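Enoyl-CoA hydratase, EchA12_1 (Mycobacterium marinum M, PDB 3QRE) probably catalyses the hydration of enoyl-CoA thioesters in fatty acid metabolism, as a member of the crotonase-like enoyl-CoA hydratase/isomerase family. Local coordinates at residues G39-T44 against R76-T81; K131-A136 against M151-F156. One frame throughout, in Å; residues are numbered along the deposited sequence.

Interaction 1. Residues G39-T44 against R76-T81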
# COMPACT_ATOMS: atom_id res chain seq x y z
N GLY A 39 -5.66 28.85 -15.10
CA GLY A 39 -6.82 28.35 -14.33
C GLY A 39 -6.48 27.54 -13.07
O GLY A 39 -7.26 26.69 -12.63
N VAL A 40 -5.31 27.83 -12.50
CA VAL A 40 -4.93 27.31 -11.19
C VAL A 40 -5.20 28.35 -10.10
O VAL A 40 -4.70 29.46 -10.17
CB VAL A 40 -3.44 26.90 -11.16
CG1 VAL A 40 -3.07 26.31 -9.79
CG2 VAL A 40 -3.12 25.92 -12.30
N ALA A 41 -6.01 27.98 -9.12
CA ALA A 41 -6.16 28.76 -7.89
C ALA A 41 -5.05 28.42 -6.88
O ALA A 41 -4.94 27.28 -6.41
CB ALA A 41 -7.54 28.50 -7.26
N ILE A 42 -4.24 29.41 -6.53
CA ILE A 42 -3.18 29.25 -5.54
C ILE A 42 -3.66 29.78 -4.19
O ILE A 42 -4.00 30.96 -4.04
CB ILE A 42 -1.87 29.97 -5.95
CG1 ILE A 42 -1.43 29.48 -7.34
CG2 ILE A 42 -0.78 29.77 -4.88
CD1 ILE A 42 -0.24 30.24 -7.92
N ILE A 43 -3.69 28.87 -3.21
CA ILE A 43 -4.19 29.16 -1.89
C ILE A 43 -3.00 29.06 -0.95
O ILE A 43 -2.31 28.02 -0.89
CB ILE A 43 -5.33 28.20 -1.52
CG1 ILE A 43 -6.48 28.35 -2.54
CG2 ILE A 43 -5.80 28.38 -0.06
CD1 ILE A 43 -7.72 27.51 -2.22
N THR A 44 -2.75 30.14 -0.22
CA THR A 44 -1.55 30.29 0.58
C THR A 44 -1.89 30.61 2.03
O THR A 44 -2.51 31.65 2.31
CB THR A 44 -0.62 31.40 -0.02
OG1 THR A 44 -0.38 31.10 -1.41
CG2 THR A 44 0.74 31.50 0.73
N ARG A 76 -9.72 25.43 -12.76
CA ARG A 76 -9.61 24.01 -13.06
C ARG A 76 -8.94 23.20 -11.94
O ARG A 76 -9.37 22.09 -11.63
CB ARG A 76 -8.83 23.81 -14.36
CG ARG A 76 -9.45 24.54 -15.58
CD ARG A 76 -10.74 23.87 -15.97
NE ARG A 76 -10.64 22.43 -15.67
CZ ARG A 76 -10.04 21.52 -16.45
NH1 ARG A 76 -9.49 21.88 -17.61
NH2 ARG A 76 -10.00 20.24 -16.06
N VAL A 77 -7.88 23.75 -11.36
CA VAL A 77 -7.09 23.04 -10.36
C VAL A 77 -6.71 24.00 -9.23
O VAL A 77 -6.53 25.22 -9.45
CB VAL A 77 -5.83 22.39 -10.97
CG1 VAL A 77 -5.12 21.49 -9.96
CG2 VAL A 77 -6.17 21.59 -12.21
N ILE A 78 -6.58 23.43 -8.03
CA ILE A 78 -6.19 24.18 -6.83
C ILE A 78 -4.79 23.78 -6.35
O ILE A 78 -4.47 22.59 -6.25
CB ILE A 78 -7.19 23.93 -5.65
CG1 ILE A 78 -8.61 24.37 -6.03
CG2 ILE A 78 -6.71 24.65 -4.39
CD1 ILE A 78 -9.73 23.83 -5.09
N VAL A 79 -3.96 24.77 -6.06
CA VAL A 79 -2.65 24.53 -5.42
C VAL A 79 -2.68 25.12 -4.02
O VAL A 79 -3.12 26.26 -3.83
CB VAL A 79 -1.46 25.03 -6.29
CG1 VAL A 79 -0.15 25.02 -5.52
CG2 VAL A 79 -1.31 24.14 -7.52
N LEU A 80 -2.26 24.32 -3.04
CA LEU A 80 -2.25 24.69 -1.63
C LEU A 80 -0.81 24.72 -1.08
O LEU A 80 -0.07 23.75 -1.22
CB LEU A 80 -3.14 23.72 -0.82
CG LEU A 80 -3.25 23.93 0.70
CD1 LEU A 80 -3.95 25.28 0.98
CD2 LEU A 80 -3.96 22.74 1.45
N THR A 81 -0.43 25.84 -0.46
CA THR A 81 0.92 26.04 0.09
C THR A 81 0.93 26.99 1.31
O THR A 81 -0.07 27.63 1.62
CB THR A 81 1.93 26.55 -1.01
OG1 THR A 81 3.29 26.35 -0.58
CG2 THR A 81 1.68 28.05 -1.38

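Interaction 2. Residues K131-A136 against M151-F156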
# COMPACT_ATOMS: atom_id res chain seq x y z
N LYS A 131 -12.89 19.34 -7.80
CA LYS A 131 -11.60 19.74 -8.38
C LYS A 131 -10.41 19.23 -7.57
O LYS A 131 -10.49 19.17 -6.36
CB LYS A 131 -11.52 21.29 -8.49
CG LYS A 131 -12.65 21.87 -9.33
CD LYS A 131 -12.70 23.39 -9.37
CE LYS A 131 -13.87 23.77 -10.32
NZ LYS A 131 -13.99 25.24 -10.65
N PRO A 132 -9.30 18.90 -8.23
CA PRO A 132 -8.12 18.39 -7.55
C PRO A 132 -7.43 19.47 -6.72
O PRO A 132 -7.46 20.66 -7.09
CB PRO A 132 -7.19 17.95 -8.70
CG PRO A 132 -8.01 18.10 -9.97
CD PRO A 132 -9.04 19.12 -9.67
N VAL A 133 -6.79 19.06 -5.61
CA VAL A 133 -5.96 19.95 -4.83
C VAL A 133 -4.56 19.36 -4.80
O VAL A 133 -4.38 18.17 -4.45
CB VAL A 133 -6.54 20.17 -3.39
CG1 VAL A 133 -5.74 21.21 -2.61
CG2 VAL A 133 -8.01 20.60 -3.45
N ILE A 134 -3.59 20.17 -5.19
CA ILE A 134 -2.19 19.80 -5.15
C ILE A 134 -1.55 20.55 -3.98
O ILE A 134 -1.50 21.79 -3.98
CB ILE A 134 -1.45 20.17 -6.46
CG1 ILE A 134 -2.26 19.83 -7.73
CG2 ILE A 134 -0.06 19.55 -6.51
CD1 ILE A 134 -2.89 18.42 -7.77
N ALA A 135 -1.06 19.81 -2.98
CA ALA A 135 -0.29 20.39 -1.90
C ALA A 135 1.17 20.53 -2.28
O ALA A 135 1.81 19.58 -2.77
CB ALA A 135 -0.44 19.58 -0.60
N ALA A 136 1.71 21.73 -2.05
CA ALA A 136 3.12 21.99 -2.21
C ALA A 136 3.69 22.26 -0.84
O ALA A 136 3.56 23.35 -0.32
CB ALA A 136 3.33 23.17 -3.11
N MET A 151 -5.18 14.93 2.86
CA MET A 151 -6.53 14.99 2.26
C MET A 151 -6.48 15.49 0.80
O MET A 151 -7.43 15.28 0.01
CB MET A 151 -7.53 15.85 3.09
CG MET A 151 -7.84 15.28 4.45
SD MET A 151 -8.49 13.56 4.39
CE MET A 151 -8.55 13.30 6.19
N CYS A 152 -5.38 16.15 0.46
CA CYS A 152 -5.19 16.63 -0.89
C CYS A 152 -5.00 15.48 -1.88
O CYS A 152 -4.65 14.37 -1.51
CB CYS A 152 -4.02 17.64 -0.94
SG CYS A 152 -4.33 19.12 0.05
N ASP A 153 -5.25 15.76 -3.15
CA ASP A 153 -5.13 14.73 -4.19
C ASP A 153 -3.68 14.31 -4.39
O ASP A 153 -3.38 13.12 -4.46
CB ASP A 153 -5.74 15.25 -5.49
CG ASP A 153 -7.22 15.52 -5.34
OD1 ASP A 153 -7.98 14.56 -5.41
OD2 ASP A 153 -7.66 16.66 -5.10
N VAL A 154 -2.80 15.30 -4.49
CA VAL A 154 -1.38 15.07 -4.83
C VAL A 154 -0.51 15.99 -4.00
O VAL A 154 -0.87 17.17 -3.78
CB VAL A 154 -1.11 15.27 -6.34
CG1 VAL A 154 0.32 14.95 -6.68
CG2 VAL A 154 -2.04 14.40 -7.19
N ARG A 155 0.62 15.45 -3.53
CA ARG A 155 1.57 16.20 -2.71
C ARG A 155 2.99 16.27 -3.31
O ARG A 155 3.59 15.24 -3.67
CB ARG A 155 1.64 15.58 -1.31
CG ARG A 155 0.41 15.84 -0.41
CD ARG A 155 0.29 14.75 0.69
NE ARG A 155 -0.02 13.43 0.11
CZ ARG A 155 -1.20 13.10 -0.42
NH1 ARG A 155 -2.21 13.96 -0.42
NH2 ARG A 155 -1.37 11.91 -0.93
N PHE A 156 3.52 17.49 -3.40
CA PHE A 156 4.93 17.73 -3.65
C PHE A 156 5.54 18.27 -2.38
O PHE A 156 4.86 18.99 -1.63
CB PHE A 156 5.13 18.72 -4.79
CG PHE A 156 4.76 18.16 -6.13
CD1 PHE A 156 5.69 17.46 -6.88
CD2 PHE A 156 3.47 18.31 -6.62
CE1 PHE A 156 5.36 16.93 -8.11
CE2 PHE A 156 3.10 17.78 -7.88
CZ PHE A 156 4.06 17.08 -8.62

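Interaction 1. Residues G39-T44 against R76-T81
Gly-39 O begins the pairing by accepting two backbone N-H groups, Arg-76 N at 2.8 Å and the more distant Val-77 N at 3.3 Å. From there the ladder runs through Ala-41 N to Val-77 O, Val-79 N to Ala-41 O, Ile-43 N to Val-79 O at 2.7 Å, and Thr-81 N to Ile-43 O. Within the paired strands, then, Ala-41, Ile-43, Val-77, Val-79 and Thr-81 bond across this seam, and Arg-76 N adds its bond just ahead of them. The other edges of the strands are used too: Ile-42 pairs with Glu-34, and Ile-78 and Leu-80 with Ile-134. Gly-39 suits the turn before its strand, since its phi of 85° is one that glycine adopts easily.

Strands 40-45 and 77-82 are the parallel pair of a beta-alpha-beta unit whose connection is helix 56-71, an element of the crotonase fold. Carbonyl oxygens also receive CA-H groups, as at Val-40 CA to Val-77 O, 3.2 Å.

On the face that meets the connecting helix, Ile-43 has two branches at work. Its CD1 reaches back to Ile-78 CG2 at 3.7 Å, while its CG2, set opposite the backbone N by a chi1 of -60°, meets Leu-80 CD1 at 3.8 Å. Ile-43 packs on Ala-65 and Ile-66 and Leu-80 on Phe-62 of that helix, while small Ala-41 sits against Ala-69.

The other face carries Val-40, whose CG1 touches Val-79 CG2 at 3.6 Å; Val-40 also packs on Leu-226 of helix 221-235. Farther along, Thr-44 and Thr-81 lie side by side and meet through Thr-44 OG1 and the methyl Thr-81 CG2, 3.7 Å apart. Thr-81 turns its OG1 to Ala-136 O in the next strand, so its hydroxyl is satisfied within the sheet.

Arg-76 bends away, its NH2 hydrogen-bonded to Cys-236 O.

Interaction 2. Residues K131-A136 against M151-F156
Parallel strands 133-137 and 154-158, neighbours in the six-stranded sheet, meet here where the chain leaves helix 144-151 and enters the second strand. Asp-153 secures this entry: its OD2 takes the N-H of Val-133 at 2.6 Å, on the anti side of the carboxylate. The same oxygen forms a salt bridge with Lys-245, whose charge probably helps to stabilise the buried carboxylate. Val-133 O in turn accepts Val-154 N at 3.3 Å and, weakly, Asp-153 N. Ala-135 continues the ladder, its N bonding to Val-154 O and its O accepting Phe-156 N at 2.8 Å.

Ile-134 supplies the packing on one face. Its chain turns at chi2 (-47°), laying CD1 against Val-154 CB, and CG2 meets the ring edge of Phe-156 at CD2, 3.7 Å away and in the ring plane. On the other face the small Ala-135 CB leaves room for both Cys-152 SG and Arg-155 CG, the latter at 3.8 Å. Arg-155 NH1 bonds back to Cys-152 O at 2.7 Å, approaching from above the carbonyl plane. Between the strands the chain visits strand 141-142 of the second sheet and helix 144-151 before returning to the parallel core sheet of the crotonase fold.

From the N terminus, strand 40-45 leads into helix 56-71 and returns as strand 77-82, so interaction 1 closes a loop of 31 residues between its segments. The chain then passes through a region that includes the unmodelled residues 92-120 before strand 133-137; interaction 2 closes a shorter loop, holding strand 141-142 of the second sheet and helix 144-151, with strand 154-158. The contacts follow in series, neither nested nor crossed. They touch because strands 77-82 and 133-137 are neighbours: Ile-78 O lies 2.8 Å from Ile-134 N, a probable hydrogen bond. Four strands that lie side by side, all parallel, in one sheet are thereby joined, with helix 221-235 touching side chains from both contacts.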